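Local coordinates for DNA polymerase sliding clamp 2 (Sulfolobus tokodaii, PDB 3AIZ), which forms part of a ring that encircles DNA and tethers DNA polymerase and other processing proteins to it during replication, at residues V89-T94 with L98-R103; S14-L19 with I70-L75; D141-I146 with Q216-G221. All coordinates share one frame; numbering follows the deposited sequence.

How the contacts relate
All three contacts have buried apolar side chains, but their chemistry differs. Contact 1 is a beta hairpin, 89-94 with 98-103. It has backbone bonds between its strands, an apolar face and a polar face that holds a sulfate. Contact 2 (14-19 with 70-75) joins the ends of two helices through leucines and an isoleucine alone. It touches contact 1, where Val100 packs on Leu75 and Leu98 on Ile70. Both lie in the N-terminal domain. Contact 3 sits on the other side of the chain's centre, in the C-terminal domain, about 10 Å from contact 2 at the nearest atoms. There one helix leucine packs on a strand, with a water between the exposed Asp141 and Gln216.

Contact 1 of 3, residues V89-T94 with L98-R103. With SO4 (sulfate ion), chain E.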
ATOM      1  N   VAL A  89      18.515 -24.489  10.826  1.00 33.37           N
ATOM      2  CA  VAL A  89      18.440 -24.012  12.200  1.00 33.32           C
ATOM      3  C   VAL A  89      19.343 -24.830  13.115  1.00 35.69           C
ATOM      4  O   VAL A  89      19.404 -26.053  13.006  1.00 35.42           O
ATOM      5  CB  VAL A  89      17.000 -24.078  12.744  1.00 30.89           C
ATOM      6  CG1 VAL A  89      16.973 -23.739  14.224  1.00 32.41           C
ATOM      7  CG2 VAL A  89      16.108 -23.136  11.975  1.00 38.48           C
ATOM      8  N   THR A  90      20.047 -24.150  14.013  1.00 32.75           N
ATOM      9  CA  THR A  90      20.860 -24.835  15.005  1.00 33.79           C
ATOM     10  C   THR A  90      20.395 -24.476  16.408  1.00 34.58           C
ATOM     11  O   THR A  90      20.071 -23.324  16.691  1.00 34.38           O
ATOM     12  CB  THR A  90      22.360 -24.507  14.854  1.00 34.45           C
ATOM     13  OG1 THR A  90      22.568 -23.102  15.041  1.00 40.64           O
ATOM     14  CG2 THR A  90      22.862 -24.912  13.477  1.00 32.99           C
ATOM     15  N   LEU A  91      20.351 -25.479  17.277  1.00 37.36           N
ATOM     16  CA  LEU A  91      19.985 -25.287  18.671  1.00 35.58           C
ATOM     17  C   LEU A  91      21.198 -25.569  19.544  1.00 36.79           C
ATOM     18  O   LEU A  91      21.741 -26.671  19.525  1.00 38.02           O
ATOM     19  CB  LEU A  91      18.839 -26.223  19.054  1.00 35.32           C
ATOM     20  CG  LEU A  91      17.564 -26.119  18.214  1.00 32.98           C
ATOM     21  CD1 LEU A  91      16.604 -27.240  18.565  1.00 33.22           C
ATOM     22  CD2 LEU A  91      16.903 -24.765  18.403  1.00 33.51           C
ATOM     23  N   GLU A  92      21.620 -24.568  20.308  1.00 37.56           N
ATOM     24  CA  GLU A  92      22.812 -24.693  21.135  1.00 38.95           C
ATOM     25  C   GLU A  92      22.522 -24.312  22.583  1.00 39.00           C
ATOM     26  O   GLU A  92      22.067 -23.204  22.863  1.00 37.31           O
ATOM     27  CB  GLU A  92      23.931 -23.820  20.567  1.00 43.81           C
ATOM     28  CG  GLU A  92      25.250 -23.918  21.308  1.00 49.92           C
ATOM     29  CD  GLU A  92      26.323 -23.048  20.683  1.00 60.15           C
ATOM     30  OE1 GLU A  92      26.155 -22.652  19.509  1.00 57.81           O
ATOM     31  OE2 GLU A  92      27.330 -22.759  21.363  1.00 63.36           O
ATOM     32  N   GLU A  93      22.789 -25.237  23.500  1.00 41.61           N
ATOM     33  CA  GLU A  93      22.553 -24.996  24.918  1.00 46.83           C
ATOM     34  C   GLU A  93      23.466 -23.903  25.467  1.00 50.06           C
ATOM     35  O   GLU A  93      24.620 -23.773  25.055  1.00 49.77           O
ATOM     36  CB  GLU A  93      22.738 -26.283  25.725  1.00 48.62           C
ATOM     37  CG  GLU A  93      22.466 -26.117  27.214  1.00 51.44           C
ATOM     38  CD  GLU A  93      22.810 -27.359  28.014  1.00 56.72           C
ATOM     39  OE1 GLU A  93      23.398 -28.299  27.437  1.00 56.31           O
ATOM     40  OE2 GLU A  93      22.491 -27.395  29.221  1.00 61.29           O
ATOM     41  N   THR A  94      22.938 -23.124  26.404  1.00 51.79           N
ATOM     42  CA  THR A  94      23.684 -22.034  27.016  1.00 51.57           C
ATOM     43  C   THR A  94      23.460 -22.027  28.524  1.00 56.58           C
ATOM     44  O   THR A  94      22.430 -22.500  29.006  1.00 57.75           O
ATOM     45  CB  THR A  94      23.254 -20.674  26.433  1.00 50.46           C
ATOM     46  OG1 THR A  94      23.587 -20.625  25.041  1.00 49.33           O
ATOM     47  CG2 THR A  94      23.951 -19.529  27.152  1.00 61.11           C
ATOM     48  N   LEU A  98      19.075 -20.921  25.911  1.00 47.89           N
ATOM     49  CA  LEU A  98      19.197 -21.584  24.619  1.00 45.47           C
ATOM     50  C   LEU A  98      19.515 -20.587  23.508  1.00 45.63           C
ATOM     51  O   LEU A  98      18.857 -19.555  23.381  1.00 46.17           O
ATOM     52  CB  LEU A  98      17.905 -22.335  24.290  1.00 43.47           C
ATOM     53  CG  LEU A  98      17.844 -23.101  22.967  1.00 38.13           C
ATOM     54  CD1 LEU A  98      18.906 -24.186  22.924  1.00 41.32           C
ATOM     55  CD2 LEU A  98      16.462 -23.700  22.770  1.00 39.50           C
ATOM     56  N   LYS A  99      20.527 -20.904  22.707  1.00 41.48           N
ATOM     57  CA  LYS A  99      20.900 -20.066  21.574  1.00 39.51           C
ATOM     58  C   LYS A  99      20.397 -20.670  20.267  1.00 35.72           C
ATOM     59  O   LYS A  99      20.776 -21.783  19.905  1.00 37.62           O
ATOM     60  CB  LYS A  99      22.418 -19.889  21.515  1.00 41.73           C
ATOM     61  CG  LYS A  99      22.907 -19.122  20.295  1.00 40.56           C
ATOM     62  CD  LYS A  99      24.423 -19.050  20.259  1.00 40.73           C
ATOM     63  CE  LYS A  99      24.911 -18.359  18.996  1.00 42.67           C
ATOM     64  NZ  LYS A  99      26.396 -18.316  18.927  1.00 48.19           N
ATOM     65  N   VAL A 100      19.546 -19.935  19.563  1.00 34.56           N
ATOM     66  CA  VAL A 100      18.999 -20.410  18.297  1.00 35.55           C
ATOM     67  C   VAL A 100      19.556 -19.610  17.128  1.00 33.76           C
ATOM     68  O   VAL A 100      19.540 -18.380  17.144  1.00 34.59           O
ATOM     69  CB  VAL A 100      17.460 -20.334  18.280  1.00 33.75           C
ATOM     70  CG1 VAL A 100      16.922 -20.826  16.945  1.00 30.56           C
ATOM     71  CG2 VAL A 100      16.874 -21.142  19.426  1.00 31.84           C
ATOM     72  N   THR A 101      20.049 -20.310  16.113  1.00 33.30           N
ATOM     73  CA  THR A 101      20.621 -19.652  14.944  1.00 35.02           C
ATOM     74  C   THR A 101      19.976 -20.135  13.650  1.00 33.44           C
ATOM     75  O   THR A 101      19.832 -21.336  13.428  1.00 34.20           O
ATOM     76  CB  THR A 101      22.142 -19.883  14.851  1.00 36.80           C
ATOM     77  OG1 THR A 101      22.778 -19.403  16.042  1.00 39.99           O
ATOM     78  CG2 THR A 101      22.719 -19.160  13.642  1.00 32.07           C
ATOM     79  N   VAL A 102      19.588 -19.190  12.802  1.00 33.63           N
ATOM     80  CA  VAL A 102      19.052 -19.509  11.487  1.00 34.24           C
ATOM     81  C   VAL A 102      20.064 -19.128  10.414  1.00 35.08           C
ATOM     82  O   VAL A 102      20.494 -17.978  10.336  1.00 36.65           O
ATOM     83  CB  VAL A 102      17.725 -18.782  11.220  1.00 35.52           C
ATOM     84  CG1 VAL A 102      17.284 -18.997   9.783  1.00 39.74           C
ATOM     85  CG2 VAL A 102      16.655 -19.261  12.188  1.00 34.73           C
ATOM     86  N   ARG A 103      20.441 -20.099   9.590  1.00 34.97           N
ATOM     87  CA  ARG A 103      21.473 -19.894   8.582  1.00 35.08           C
ATOM     88  C   ARG A 103      20.920 -20.081   7.174  1.00 37.08           C
ATOM     89  O   ARG A 103      20.306 -21.103   6.867  1.00 36.67           O
ATOM     90  CB  ARG A 103      22.629 -20.865   8.817  1.00 35.50           C
ATOM     91  CG  ARG A 103      23.040 -20.969  10.273  1.00 36.57           C
ATOM     92  CD  ARG A 103      23.993 -22.122  10.508  1.00 32.92           C
ATOM     93  NE  ARG A 103      24.239 -22.324  11.932  1.00 33.31           N
ATOM     94  CZ  ARG A 103      25.168 -21.678  12.626  1.00 38.17           C
ATOM     95  NH1 ARG A 103      25.943 -20.786  12.027  1.00 37.33           N
ATOM     96  NH2 ARG A 103      25.322 -21.924  13.920  1.00 38.90           N
TER
HETATM   97  S   SO4 E 249      28.028 -19.474  15.181  1.00 76.48           S
HETATM   98  O1  SO4 E 249      28.457 -18.366  16.033  1.00 71.78           O
HETATM   99  O2  SO4 E 249      26.731 -19.965  15.639  1.00 53.47           O
HETATM  100  O3  SO4 E 249      27.921 -19.007  13.801  1.00 56.36           O
HETATM  101  O4  SO4 E 249      29.004 -20.559  15.255  1.00 63.78           O
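Thr90 and Thr101 form a hydrogen-bonded antiparallel pair, and so do Glu92 and Lys99. The two strands make a beta hairpin in the N-terminal domain. Their axes approach to 4.7 Å at 161°. Four backbone bonds join them, two in each of these pairs. The side chains of these four residues share one face. Val89-Val102, Leu91-Val100 and Glu93-Leu98 are the non-hydrogen-bonded pairs, with their side chains on the other face.

That second face is mostly apolar. Leu91 CD2 lies 3.8 Å from Val100 CG2, the two side chains running side by side. Val89 CG2 meets Val102 CG2 at 3.9 Å. Helices 72-80 and 9-16 pack on the same face, through Leu79 on Val89 and Phe12 on Leu91. The Glu93 carboxylate makes a salt bridge with Lys119.

The first face is polar. Arg103 crosses Thr90 at about a right angle. Arg103 NH2 donates to Thr90 OG1 at 3.2 Å, with OG1 22° out of the guanidinium plane. Thr101 CG2 lies over one face of the guanidinium. Arg103 also holds the sulfate with two bonds, NH1 to O3 at 3.2 Å and NH2 to O2 at 3.0 Å. Lys99 is fully extended beside Glu92, and its NZ is 3.6 Å from sulfate O1. Glu92 OE1 and Lys99 NZ stay 4.4 Å apart, beyond a salt bridge.

The hairpin thus has an apolar side for the helices and a polar side where Arg103 can hold an anion. The sulfate probably came from the crystallisation liquor. Arg103, with Lys99 NZ nearby, would probably favour an anion here.

Contact 2 of 3, residues S14-L19 with I70-L75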
ATOM      1  N   SER A  14       6.505 -23.944  11.142  1.00 43.95           N
ATOM      2  CA  SER A  14       5.164 -24.468  10.905  1.00 44.93           C
ATOM      3  C   SER A  14       4.715 -25.343  12.068  1.00 45.89           C
ATOM      4  O   SER A  14       3.567 -25.268  12.509  1.00 46.19           O
ATOM      5  CB  SER A  14       5.109 -25.259   9.595  1.00 43.00           C
ATOM      6  OG  SER A  14       5.116 -24.393   8.475  1.00 45.00           O
ATOM      7  N   LEU A  15       5.629 -26.170  12.561  1.00 40.59           N
ATOM      8  CA  LEU A  15       5.341 -27.038  13.693  1.00 42.67           C
ATOM      9  C   LEU A  15       4.936 -26.225  14.921  1.00 45.47           C
ATOM     10  O   LEU A  15       3.885 -26.465  15.514  1.00 46.36           O
ATOM     11  CB  LEU A  15       6.554 -27.914  14.011  1.00 41.43           C
ATOM     12  CG  LEU A  15       7.020 -28.793  12.849  1.00 42.70           C
ATOM     13  CD1 LEU A  15       8.338 -29.482  13.168  1.00 36.02           C
ATOM     14  CD2 LEU A  15       5.949 -29.811  12.483  1.00 41.29           C
ATOM     15  N   LEU A  16       5.768 -25.258  15.289  1.00 42.20           N
ATOM     16  CA  LEU A  16       5.512 -24.439  16.469  1.00 43.72           C
ATOM     17  C   LEU A  16       4.201 -23.659  16.363  1.00 48.12           C
ATOM     18  O   LEU A  16       3.521 -23.436  17.365  1.00 51.91           O
ATOM     19  CB  LEU A  16       6.677 -23.477  16.720  1.00 43.24           C
ATOM     20  CG  LEU A  16       8.025 -24.117  17.052  1.00 42.42           C
ATOM     21  CD1 LEU A  16       9.095 -23.053  17.209  1.00 43.80           C
ATOM     22  CD2 LEU A  16       7.924 -24.967  18.309  1.00 42.48           C
ATOM     23  N   SER A  17       3.851 -23.248  15.149  1.00 46.10           N
ATOM     24  CA  SER A  17       2.629 -22.483  14.931  1.00 49.95           C
ATOM     25  C   SER A  17       1.402 -23.385  15.008  1.00 48.55           C
ATOM     26  O   SER A  17       0.267 -22.910  14.990  1.00 47.44           O
ATOM     27  CB  SER A  17       2.670 -21.774  13.577  1.00 50.77           C
ATOM     28  OG  SER A  17       2.558 -22.704  12.513  1.00 52.39           O
ATOM     29  N   GLY A  18       1.640 -24.689  15.092  1.00 47.23           N
ATOM     30  CA  GLY A  18       0.565 -25.659  15.153  1.00 44.09           C
ATOM     31  C   GLY A  18       0.212 -26.060  16.572  1.00 45.62           C
ATOM     32  O   GLY A  18      -0.759 -26.782  16.797  1.00 49.23           O
ATOM     33  N   LEU A  19       1.000 -25.592  17.533  1.00 44.52           N
ATOM     34  CA  LEU A  19       0.745 -25.893  18.936  1.00 46.58           C
ATOM     35  C   LEU A  19      -0.518 -25.184  19.423  1.00 52.56           C
ATOM     36  O   LEU A  19      -0.491 -23.994  19.738  1.00 58.84           O
ATOM     37  CB  LEU A  19       1.948 -25.499  19.795  1.00 46.90           C
ATOM     38  CG  LEU A  19       3.278 -26.150  19.407  1.00 48.31           C
ATOM     39  CD1 LEU A  19       4.381 -25.751  20.372  1.00 52.54           C
ATOM     40  CD2 LEU A  19       3.143 -27.661  19.357  1.00 43.01           C
ATOM     41  N   ILE A  70      11.470 -22.643  27.601  1.00 51.49           N
ATOM     42  CA  ILE A  70      11.694 -21.383  26.901  1.00 52.47           C
ATOM     43  C   ILE A  70      10.395 -20.708  26.469  1.00 51.78           C
ATOM     44  O   ILE A  70       9.337 -21.335  26.439  1.00 51.47           O
ATOM     45  CB  ILE A  70      12.565 -21.594  25.650  1.00 50.31           C
ATOM     46  CG1 ILE A  70      11.777 -22.350  24.579  1.00 47.02           C
ATOM     47  CG2 ILE A  70      13.840 -22.338  26.010  1.00 46.08           C
ATOM     48  CD1 ILE A  70      12.538 -22.551  23.292  1.00 48.50           C
ATOM     49  N   ASN A  71      10.491 -19.424  26.134  1.00 50.42           N
ATOM     50  CA  ASN A  71       9.358 -18.669  25.616  1.00 49.80           C
ATOM     51  C   ASN A  71       9.186 -18.925  24.125  1.00 51.53           C
ATOM     52  O   ASN A  71       9.993 -18.475  23.311  1.00 53.98           O
ATOM     53  CB  ASN A  71       9.552 -17.173  25.883  1.00 54.03           C
ATOM     54  CG  ASN A  71       8.333 -16.345  25.508  1.00 60.73           C
ATOM     55  OD1 ASN A  71       7.579 -16.698  24.599  1.00 61.69           O
ATOM     56  ND2 ASN A  71       8.138 -15.233  26.207  1.00 59.38           N
ATOM     57  N   ILE A  72       8.130 -19.650  23.771  1.00 50.56           N
ATOM     58  CA  ILE A  72       7.909 -20.068  22.391  1.00 50.68           C
ATOM     59  C   ILE A  72       7.804 -18.890  21.422  1.00 52.87           C
ATOM     60  O   ILE A  72       8.169 -19.007  20.252  1.00 50.57           O
ATOM     61  CB  ILE A  72       6.648 -20.946  22.265  1.00 52.30           C
ATOM     62  CG1 ILE A  72       6.519 -21.491  20.842  1.00 50.57           C
ATOM     63  CG2 ILE A  72       5.407 -20.161  22.661  1.00 54.34           C
ATOM     64  CD1 ILE A  72       5.320 -22.383  20.640  1.00 51.98           C
ATOM     65  N   ASN A  73       7.309 -17.760  21.912  1.00 54.17           N
ATOM     66  CA  ASN A  73       7.147 -16.575  21.077  1.00 53.22           C
ATOM     67  C   ASN A  73       8.468 -16.094  20.484  1.00 56.39           C
ATOM     68  O   ASN A  73       8.550 -15.795  19.291  1.00 56.83           O
ATOM     69  CB  ASN A  73       6.476 -15.451  21.866  1.00 60.31           C
ATOM     70  CG  ASN A  73       5.036 -15.771  22.223  1.00 64.10           C
ATOM     71  OD1 ASN A  73       4.260 -16.222  21.379  1.00 55.93           O
ATOM     72  ND2 ASN A  73       4.670 -15.533  23.478  1.00 65.92           N
ATOM     73  N   ASP A  74       9.498 -16.023  21.322  1.00 55.25           N
ATOM     74  CA  ASP A  74      10.821 -15.597  20.878  1.00 53.17           C
ATOM     75  C   ASP A  74      11.379 -16.545  19.824  1.00 53.83           C
ATOM     76  O   ASP A  74      12.045 -16.118  18.881  1.00 56.11           O
ATOM     77  CB  ASP A  74      11.784 -15.523  22.064  1.00 54.74           C
ATOM     78  CG  ASP A  74      11.363 -14.494  23.092  1.00 60.47           C
ATOM     79  OD1 ASP A  74      10.542 -13.615  22.754  1.00 65.83           O
ATOM     80  OD2 ASP A  74      11.856 -14.563  24.238  1.00 57.50           O
ATOM     81  N   LEU A  75      11.103 -17.833  19.992  1.00 52.47           N
ATOM     82  CA  LEU A  75      11.594 -18.852  19.072  1.00 49.40           C
ATOM     83  C   LEU A  75      10.891 -18.764  17.722  1.00 47.75           C
ATOM     84  O   LEU A  75      11.415 -19.224  16.708  1.00 46.34           O
ATOM     85  CB  LEU A  75      11.418 -20.246  19.679  1.00 48.85           C
ATOM     86  CG  LEU A  75      11.935 -21.432  18.863  1.00 45.19           C
ATOM     87  CD1 LEU A  75      13.370 -21.199  18.419  1.00 42.00           C
ATOM     88  CD2 LEU A  75      11.819 -22.718  19.666  1.00 44.22           C
TER
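Leu16 and Leu19 meet Ile72 and Leu75 in the N-terminal PCNA domain, where the end of helix 9-16 and the turn after it meet the start of helix 72-80. Leu16 belongs to helix 9-16 and starts a type I beta turn that ends at Leu19. Ile72 and Leu75 lie in the first turn of helix 72-80, just after strand 66-71.

Across the contact the interactions are apolar. Leu16 CD1 reaches Leu75 CG at 3.7 Å, and these side chains cross at about a right angle. Ile72 holds CG1 anti to its backbone N (chi1 -174°). The extended branch brings Ile72 CD1 to Leu19 CD1 at 3.5 Å. Ile72 CD1 also lies 4.3 Å from Leu16 CB, so Ile72 touches both leucines. Side chains of nearby strands also touch the group: Val48 packs on Leu19, Ile26 on Ile72 and Val100 on Leu75.

The polar bonds stay within each segment, in the turn after helix 9-16 and at the start of helix 72-80. Gly18 N bonds to Leu15 O, and Ser17 OG donates to Ser14 O at 2.8 Å, tilted from that carbonyl's plane. Asn71 takes the N-cap position before helix 72-80. Asn71 OD1 accepts from Asn73 N at 2.9 Å, with an N-H...O angle of 138°.

Contact 3 of 3, residues D141-I146 with Q216-G221; sequences DVLKDI and QNVTVG
Helix 140-150 of the C-terminal PCNA domain packs here on strand 218-223, with Leu143 pointing at Val218 and Val220. It is helix-on-sheet packing, made by one leucine against two valines of the same strand face. The alternation of the strand turns Val218 and Val220 to the helix and Thr219 away.

One methyl, Leu143 CD1, makes both contacts. Leu143 CD1 lies 3.6 Å from Val218 CG1 and 4.1 Å from Val220 CG2. The leucine chain leaves with CG anti to its carbonyl carbon (chi1 -62°), and chi2 of 177° carries CD1 outward to the strand. Leu143 and Val218 approach at a slant. Phe209 of helix 202-211 and Thr138 of the adjacent strand also touch Leu143.

At the exposed end a water spans the segments. Gln216 NE2 donates to it at 3.0 Å, and the water makes a weak bond to Asp141 OD2. Elsewhere on the helix, Val142 and Ile146 pack on Val104 and Tyr105 of a neighbouring PCNA3 subunit.

The direct contact is purely apolar and so rests on shape and burial. The polar link is confined to the solvent side, where a single water whose bond to Asp141 OD2 is weak probably adds little hold.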
ATOM      1  N   ASP A 141      -5.034 -30.496   3.455  1.00 37.33           N
ATOM      2  CA  ASP A 141      -6.020 -29.575   2.900  1.00 41.07           C
ATOM      3  C   ASP A 141      -7.433 -30.149   2.981  1.00 37.96           C
ATOM      4  O   ASP A 141      -8.391 -29.430   3.267  1.00 35.12           O
ATOM      5  CB  ASP A 141      -5.669 -29.212   1.455  1.00 43.29           C
ATOM      6  CG  ASP A 141      -4.435 -28.332   1.359  1.00 55.06           C
ATOM      7  OD1 ASP A 141      -4.343 -27.347   2.125  1.00 52.15           O
ATOM      8  OD2 ASP A 141      -3.558 -28.620   0.516  1.00 60.64           O
ATOM      9  N   VAL A 142      -7.555 -31.449   2.735  1.00 37.32           N
ATOM     10  CA  VAL A 142      -8.846 -32.118   2.815  1.00 36.10           C
ATOM     11  C   VAL A 142      -9.407 -32.038   4.229  1.00 35.02           C
ATOM     12  O   VAL A 142     -10.561 -31.660   4.427  1.00 37.18           O
ATOM     13  CB  VAL A 142      -8.749 -33.594   2.395  1.00 36.30           C
ATOM     14  CG1 VAL A 142     -10.103 -34.269   2.535  1.00 34.48           C
ATOM     15  CG2 VAL A 142      -8.232 -33.707   0.969  1.00 35.44           C
ATOM     16  N   LEU A 143      -8.585 -32.395   5.211  1.00 32.18           N
ATOM     17  CA  LEU A 143      -9.001 -32.342   6.607  1.00 32.88           C
ATOM     18  C   LEU A 143      -9.397 -30.921   6.995  1.00 34.12           C
ATOM     19  O   LEU A 143     -10.349 -30.714   7.746  1.00 33.47           O
ATOM     20  CB  LEU A 143      -7.891 -32.861   7.523  1.00 33.31           C
ATOM     21  CG  LEU A 143      -7.477 -34.319   7.305  1.00 34.52           C
ATOM     22  CD1 LEU A 143      -6.321 -34.699   8.218  1.00 29.29           C
ATOM     23  CD2 LEU A 143      -8.660 -35.251   7.515  1.00 31.87           C
ATOM     24  N   LYS A 144      -8.662 -29.943   6.474  1.00 33.86           N
ATOM     25  CA  LYS A 144      -8.990 -28.543   6.707  1.00 34.90           C
ATOM     26  C   LYS A 144     -10.371 -28.228   6.145  1.00 32.82           C
ATOM     27  O   LYS A 144     -11.170 -27.549   6.787  1.00 33.12           O
ATOM     28  CB  LYS A 144      -7.939 -27.633   6.074  1.00 37.85           C
ATOM     29  CG  LYS A 144      -8.128 -26.156   6.375  1.00 37.43           C
ATOM     30  CD  LYS A 144      -6.971 -25.341   5.822  1.00 41.25           C
ATOM     31  CE  LYS A 144      -7.063 -23.885   6.244  1.00 47.72           C
ATOM     32  NZ  LYS A 144      -5.889 -23.101   5.767  1.00 53.29           N
ATOM     33  N   ASP A 145     -10.647 -28.728   4.945  1.00 31.48           N
ATOM     34  CA  ASP A 145     -11.958 -28.556   4.327  1.00 33.59           C
ATOM     35  C   ASP A 145     -13.053 -29.168   5.194  1.00 34.62           C
ATOM     36  O   ASP A 145     -14.110 -28.569   5.391  1.00 36.12           O
ATOM     37  CB  ASP A 145     -11.984 -29.174   2.927  1.00 33.30           C
ATOM     38  CG  ASP A 145     -11.170 -28.380   1.922  1.00 39.00           C
ATOM     39  OD1 ASP A 145     -10.947 -27.172   2.158  1.00 40.68           O
ATOM     40  OD2 ASP A 145     -10.758 -28.959   0.893  1.00 38.67           O
ATOM     41  N   ILE A 146     -12.794 -30.365   5.710  1.00 32.83           N
ATOM     42  CA  ILE A 146     -13.735 -31.042   6.596  1.00 31.47           C
ATOM     43  C   ILE A 146     -13.940 -30.250   7.885  1.00 33.36           C
ATOM     44  O   ILE A 146     -15.035 -30.233   8.447  1.00 32.77           O
ATOM     45  CB  ILE A 146     -13.263 -32.467   6.936  1.00 32.02           C
ATOM     46  CG1 ILE A 146     -13.255 -33.336   5.678  1.00 32.12           C
ATOM     47  CG2 ILE A 146     -14.149 -33.085   8.004  1.00 29.72           C
ATOM     48  CD1 ILE A 146     -12.832 -34.765   5.926  1.00 30.17           C
ATOM     49  N   GLN A 216       1.205 -32.711   3.619  1.00 47.35           N
ATOM     50  CA  GLN A 216       0.534 -33.300   2.467  1.00 46.61           C
ATOM     51  C   GLN A 216       0.215 -34.765   2.727  1.00 44.30           C
ATOM     52  O   GLN A 216      -0.487 -35.405   1.945  1.00 47.07           O
ATOM     53  CB  GLN A 216       1.395 -33.161   1.210  1.00 51.32           C
ATOM     54  CG  GLN A 216       1.495 -31.739   0.681  1.00 60.24           C
ATOM     55  CD  GLN A 216       2.319 -31.647  -0.590  1.00 67.28           C
ATOM     56  OE1 GLN A 216       3.333 -32.329  -0.736  1.00 66.85           O
ATOM     57  NE2 GLN A 216       1.887 -30.797  -1.517  1.00 62.58           N
ATOM     58  N   ASN A 217       0.733 -35.289   3.831  1.00 42.31           N
ATOM     59  CA  ASN A 217       0.523 -36.688   4.175  1.00 39.13           C
ATOM     60  C   ASN A 217       0.202 -36.875   5.651  1.00 39.04           C
ATOM     61  O   ASN A 217       1.010 -37.412   6.412  1.00 41.32           O
ATOM     62  CB  ASN A 217       1.741 -37.523   3.781  1.00 41.78           C
ATOM     63  CG  ASN A 217       2.008 -37.488   2.289  1.00 47.03           C
ATOM     64  OD1 ASN A 217       1.487 -38.308   1.533  1.00 46.41           O
ATOM     65  ND2 ASN A 217       2.819 -36.529   1.855  1.00 45.49           N
ATOM     66  N   VAL A 218      -0.984 -36.427   6.045  1.00 35.96           N
ATOM     67  CA  VAL A 218      -1.440 -36.559   7.420  1.00 32.12           C
ATOM     68  C   VAL A 218      -1.974 -37.964   7.670  1.00 34.04           C
ATOM     69  O   VAL A 218      -2.797 -38.467   6.907  1.00 35.95           O
ATOM     70  CB  VAL A 218      -2.545 -35.541   7.743  1.00 30.47           C
ATOM     71  CG1 VAL A 218      -2.960 -35.653   9.200  1.00 29.74           C
ATOM     72  CG2 VAL A 218      -2.075 -34.132   7.427  1.00 33.03           C
ATOM     73  N   THR A 219      -1.498 -38.597   8.737  1.00 33.27           N
ATOM     74  CA  THR A 219      -1.973 -39.922   9.113  1.00 31.40           C
ATOM     75  C   THR A 219      -2.934 -39.831  10.293  1.00 32.44           C
ATOM     76  O   THR A 219      -2.584 -39.315  11.353  1.00 31.50           O
ATOM     77  CB  THR A 219      -0.810 -40.866   9.474  1.00 35.03           C
ATOM     78  OG1 THR A 219       0.013 -41.076   8.320  1.00 39.81           O
ATOM     79  CG2 THR A 219      -1.339 -42.208   9.956  1.00 32.25           C
ATOM     80  N   VAL A 220      -4.150 -40.330  10.097  1.00 31.20           N
ATOM     81  CA  VAL A 220      -5.161 -40.322  11.145  1.00 29.83           C
ATOM     82  C   VAL A 220      -5.480 -41.744  11.582  1.00 33.20           C
ATOM     83  O   VAL A 220      -5.801 -42.596  10.756  1.00 36.45           O
ATOM     84  CB  VAL A 220      -6.458 -39.641  10.674  1.00 30.16           C
ATOM     85  CG1 VAL A 220      -7.512 -39.694  11.769  1.00 29.48           C
ATOM     86  CG2 VAL A 220      -6.183 -38.206  10.257  1.00 29.46           C
ATOM     87  N   GLY A 221      -5.384 -41.997  12.882  1.00 31.94           N
ATOM     88  CA  GLY A 221      -5.680 -43.308  13.424  1.00 29.67           C
ATOM     89  C   GLY A 221      -6.678 -43.238  14.561  1.00 33.67           C
ATOM     90  O   GLY A 221      -6.677 -42.286  15.339  1.00 34.69           O
TER
HETATM   91  O   HOH W   1      -0.591 -29.188  -1.104  1.00 52.84           O